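Local atomic coordinates of periplasmic beta-glucosidase (Pseudomonas aeruginosa, PDB entry 6R5T), a protein that probably hydrolyses terminal, non-reducing beta-D-glucosyl residues from glucosides, releasing beta-D-glucose, as a periplasmic member of glycosyl hydrolase family 3. Residues 708-716 / 725-733. The protein carries 1 engineered substitution. Sequence-based numbering, arbitrary orientation.
Sequences TAEPGEFKV and TESRSFTLL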
loop_
_atom_site.group_PDB
_atom_site.type_symbol
_atom_site.label_atom_id
_atom_site.label_comp_id
_atom_site.label_asym_id
_atom_site.label_seq_id
_atom_site.Cartn_x
_atom_site.Cartn_y
_atom_site.Cartn_z
ATOM N N THR A 708 7.502 -21.708 15.169
ATOM C CA THR A 708 6.770 -22.976 15.408
ATOM C C THR A 708 6.564 -23.701 14.072
ATOM O O THR A 708 6.307 -23.020 13.070
ATOM C CB THR A 708 5.471 -22.688 16.177
ATOM O OG1 THR A 708 4.686 -23.869 16.327
ATOM C CG2 THR A 708 4.566 -21.650 15.541
ATOM N N ALA A 709 6.682 -25.026 14.042
ATOM C CA ALA A 709 6.084 -25.840 12.963
ATOM C C ALA A 709 4.985 -26.672 13.595
ATOM O O ALA A 709 5.292 -27.423 14.538
ATOM C CB ALA A 709 7.103 -26.692 12.267
ATOM N N GLU A 710 3.747 -26.518 13.149
ATOM C CA GLU A 710 2.601 -27.195 13.769
ATOM C C GLU A 710 2.329 -28.507 13.049
ATOM O O GLU A 710 2.375 -28.589 11.815
ATOM C CB GLU A 710 1.379 -26.290 13.753
ATOM C CG GLU A 710 1.641 -24.987 14.476
ATOM C CD GLU A 710 0.566 -23.941 14.311
ATOM O OE1 GLU A 710 -0.048 -23.888 13.236
ATOM O OE2 GLU A 710 0.338 -23.207 15.285
ATOM N N PRO A 711 2.002 -29.585 13.799
ATOM C CA PRO A 711 1.639 -30.825 13.142
ATOM C C PRO A 711 0.418 -30.618 12.253
ATOM O O PRO A 711 -0.425 -29.746 12.521
ATOM C CB PRO A 711 1.314 -31.791 14.304
ATOM C CG PRO A 711 0.962 -30.856 15.484
ATOM C CD PRO A 711 1.755 -29.590 15.261
ATOM N N GLY A 712 0.317 -31.422 11.211
ATOM C CA GLY A 712 -0.747 -31.328 10.214
ATOM C C GLY A 712 -0.234 -31.388 8.796
ATOM O O GLY A 712 0.946 -31.712 8.538
ATOM N N GLU A 713 -1.140 -31.060 7.874
ATOM C CA GLU A 713 -0.883 -31.188 6.452
ATOM C C GLU A 713 0.098 -30.106 5.989
ATOM O O GLU A 713 -0.022 -28.938 6.413
ATOM C CB GLU A 713 -2.184 -31.028 5.659
ATOM C CG GLU A 713 -2.000 -31.278 4.174
ATOM C CD GLU A 713 -3.266 -31.095 3.355
ATOM O OE1 GLU A 713 -4.274 -30.623 3.948
ATOM O OE2 GLU A 713 -3.253 -31.438 2.149
ATOM N N PHE A 714 0.983 -30.473 5.087
ATOM C CA PHE A 714 1.715 -29.517 4.222
ATOM C C PHE A 714 1.508 -29.938 2.788
ATOM O O PHE A 714 1.512 -31.142 2.489
ATOM C CB PHE A 714 3.191 -29.485 4.573
ATOM C CG PHE A 714 3.444 -28.862 5.903
ATOM C CD1 PHE A 714 3.386 -29.624 7.055
ATOM C CD2 PHE A 714 3.685 -27.507 6.030
ATOM C CE1 PHE A 714 3.587 -29.041 8.284
ATOM C CE2 PHE A 714 3.839 -26.915 7.278
ATOM C CZ PHE A 714 3.809 -27.688 8.408
ATOM N N LYS A 715 1.374 -28.962 1.902
ATOM C CA LYS A 715 1.235 -29.218 0.463
ATOM C C LYS A 715 2.539 -28.787 -0.174
ATOM O O LYS A 715 3.053 -27.675 0.116
ATOM C CB LYS A 715 0.064 -28.435 -0.155
ATOM C CG LYS A 715 -1.288 -28.791 0.406
ATOM C CD LYS A 715 -2.430 -28.081 -0.328
ATOM C CE LYS A 715 -3.669 -28.948 -0.258
ATOM N NZ LYS A 715 -4.843 -28.289 -0.867
ATOM N N VAL A 716 3.080 -29.646 -1.011
ATOM C CA VAL A 716 4.339 -29.458 -1.749
ATOM C C VAL A 716 3.964 -29.250 -3.200
ATOM O O VAL A 716 3.296 -30.112 -3.777
ATOM C CB VAL A 716 5.285 -30.666 -1.586
ATOM C CG1 VAL A 716 6.552 -30.410 -2.362
ATOM C CG2 VAL A 716 5.589 -30.943 -0.123
ATOM N N THR A 725 1.798 -25.224 -11.412
ATOM C CA THR A 725 2.321 -26.251 -10.491
ATOM C C THR A 725 1.319 -27.382 -10.305
ATOM O O THR A 725 0.129 -27.301 -10.775
ATOM C CB THR A 725 2.612 -25.665 -9.105
ATOM O OG1 THR A 725 1.404 -25.171 -8.531
ATOM C CG2 THR A 725 3.640 -24.551 -9.123
ATOM N N GLU A 726 1.806 -28.432 -9.673
ATOM C CA GLU A 726 0.900 -29.450 -9.095
ATOM C C GLU A 726 1.403 -29.760 -7.702
ATOM O O GLU A 726 2.611 -29.487 -7.391
ATOM C CB GLU A 726 0.834 -30.689 -9.959
ATOM C CG GLU A 726 2.130 -31.418 -10.039
ATOM C CD GLU A 726 2.159 -32.419 -11.173
ATOM O OE1 GLU A 726 1.777 -32.035 -12.299
ATOM O OE2 GLU A 726 2.649 -33.529 -10.924
ATOM N N SER A 727 0.502 -30.324 -6.895
ATOM C CA SER A 727 0.846 -30.582 -5.485
ATOM C C SER A 727 0.651 -32.018 -5.042
ATOM O O SER A 727 -0.141 -32.773 -5.637
ATOM C CB SER A 727 0.175 -29.641 -4.560
ATOM O OG SER A 727 -1.178 -29.891 -4.443
ATOM N N ARG A 728 1.446 -32.376 -4.045
ATOM C CA ARG A 728 1.193 -33.583 -3.216
ATOM C C ARG A 728 1.299 -33.178 -1.760
ATOM O O ARG A 728 2.031 -32.221 -1.445
ATOM C CB ARG A 728 2.257 -34.645 -3.461
ATOM C CG ARG A 728 2.314 -35.128 -4.897
ATOM C CD ARG A 728 1.062 -35.854 -5.266
ATOM N NE ARG A 728 1.194 -37.260 -4.997
ATOM C CZ ARG A 728 0.232 -38.151 -5.267
ATOM N NH1 ARG A 728 0.421 -39.440 -5.019
ATOM N NH2 ARG A 728 -0.926 -37.748 -5.762
ATOM N N SER A 729 0.625 -33.915 -0.890
ATOM C CA SER A 729 0.587 -33.557 0.536
ATOM C C SER A 729 1.352 -34.562 1.392
ATOM O O SER A 729 1.430 -35.728 1.027
ATOM C CB SER A 729 -0.818 -33.420 1.026
ATOM O OG SER A 729 -1.402 -32.300 0.369
ATOM N N PHE A 730 1.858 -34.082 2.509
ATOM C CA PHE A 730 2.321 -34.976 3.588
ATOM C C PHE A 730 1.813 -34.420 4.907
ATOM O O PHE A 730 1.344 -33.288 4.997
ATOM C CB PHE A 730 3.830 -35.148 3.561
ATOM C CG PHE A 730 4.602 -33.924 3.973
ATOM C CD1 PHE A 730 4.941 -32.969 3.029
ATOM C CD2 PHE A 730 5.012 -33.730 5.277
ATOM C CE1 PHE A 730 5.648 -31.843 3.392
ATOM C CE2 PHE A 730 5.711 -32.595 5.639
ATOM C CZ PHE A 730 6.032 -31.656 4.682
ATOM N N THR A 731 1.922 -35.226 5.947
ATOM C CA THR A 731 1.557 -34.822 7.300
ATOM C C THR A 731 2.794 -34.790 8.190
ATOM O O THR A 731 3.543 -35.766 8.240
ATOM C CB THR A 731 0.529 -35.791 7.883
ATOM O OG1 THR A 731 -0.635 -35.779 7.070
ATOM C CG2 THR A 731 0.144 -35.411 9.285
ATOM N N LEU A 732 3.024 -33.658 8.844
ATOM C CA LEU A 732 4.052 -33.548 9.903
ATOM C C LEU A 732 3.425 -34.100 11.175
ATOM O O LEU A 732 2.306 -33.658 11.555
ATOM C CB LEU A 732 4.442 -32.084 10.109
ATOM C CG LEU A 732 5.508 -31.814 11.156
ATOM C CD1 LEU A 732 6.839 -32.423 10.724
ATOM C CD2 LEU A 732 5.652 -30.320 11.398
ATOM N N LEU A 733 4.147 -34.999 11.846
ATOM C CA LEU A 733 3.671 -35.631 13.111
ATOM C C LEU A 733 3.964 -34.738 14.336
ATOM O O LEU A 733 4.921 -33.955 14.219
ATOM C CB LEU A 733 4.355 -36.997 13.230
ATOM C CG LEU A 733 4.085 -37.946 12.066
ATOM C CD1 LEU A 733 4.916 -39.231 12.139
ATOM C CD2 LEU A 733 2.607 -38.259 11.946
#
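Gly712 and Leu732, Phe714 and Phe730, and Val716 and Arg728 are the hydrogen-bonded pairs of an antiparallel beta hairpin in the C-terminal fibronectin type III-like domain. In each pair both N-H groups meet the partner's carbonyl, so six backbone donors and six acceptors are satisfied; Phe714 N lies 2.8 Å from Phe730 O at 171°, almost straight. Phe714 O also takes a CA-H from Ser729 CA at 3.2 Å. Gly712 suits its place because its positive phi would press a CB against the preceding carbonyl. On the face carrying Glu713, Lys715, Ser729 and Thr731, Ser729 OG donates to the anti lone pair of Glu713 OE2 at 2.7 Å, a reach given by the extended Glu713 chain (chi1 -175°). On the other face, Phe730 (chi1 71°) sets its ring over Phe714 CB, a CH-pi contact with CB 3.9 Å from the Phe730 centroid; the two rings hardly overlap. Val716 CG2 meets the ring edge at Phe730 CE1, and Leu732 CB meets Phe714 CE1, each at 3.6 Å. Lys715 and Thr731 turn their backbones outward, to Gln660 and Leu631 of the flanking strands. The paired backbone is thus satisfied within the hairpin, leaving a buried apolar patch of Phe714, Val716, Phe730 and Leu732 behind a more polar, partly exposed face.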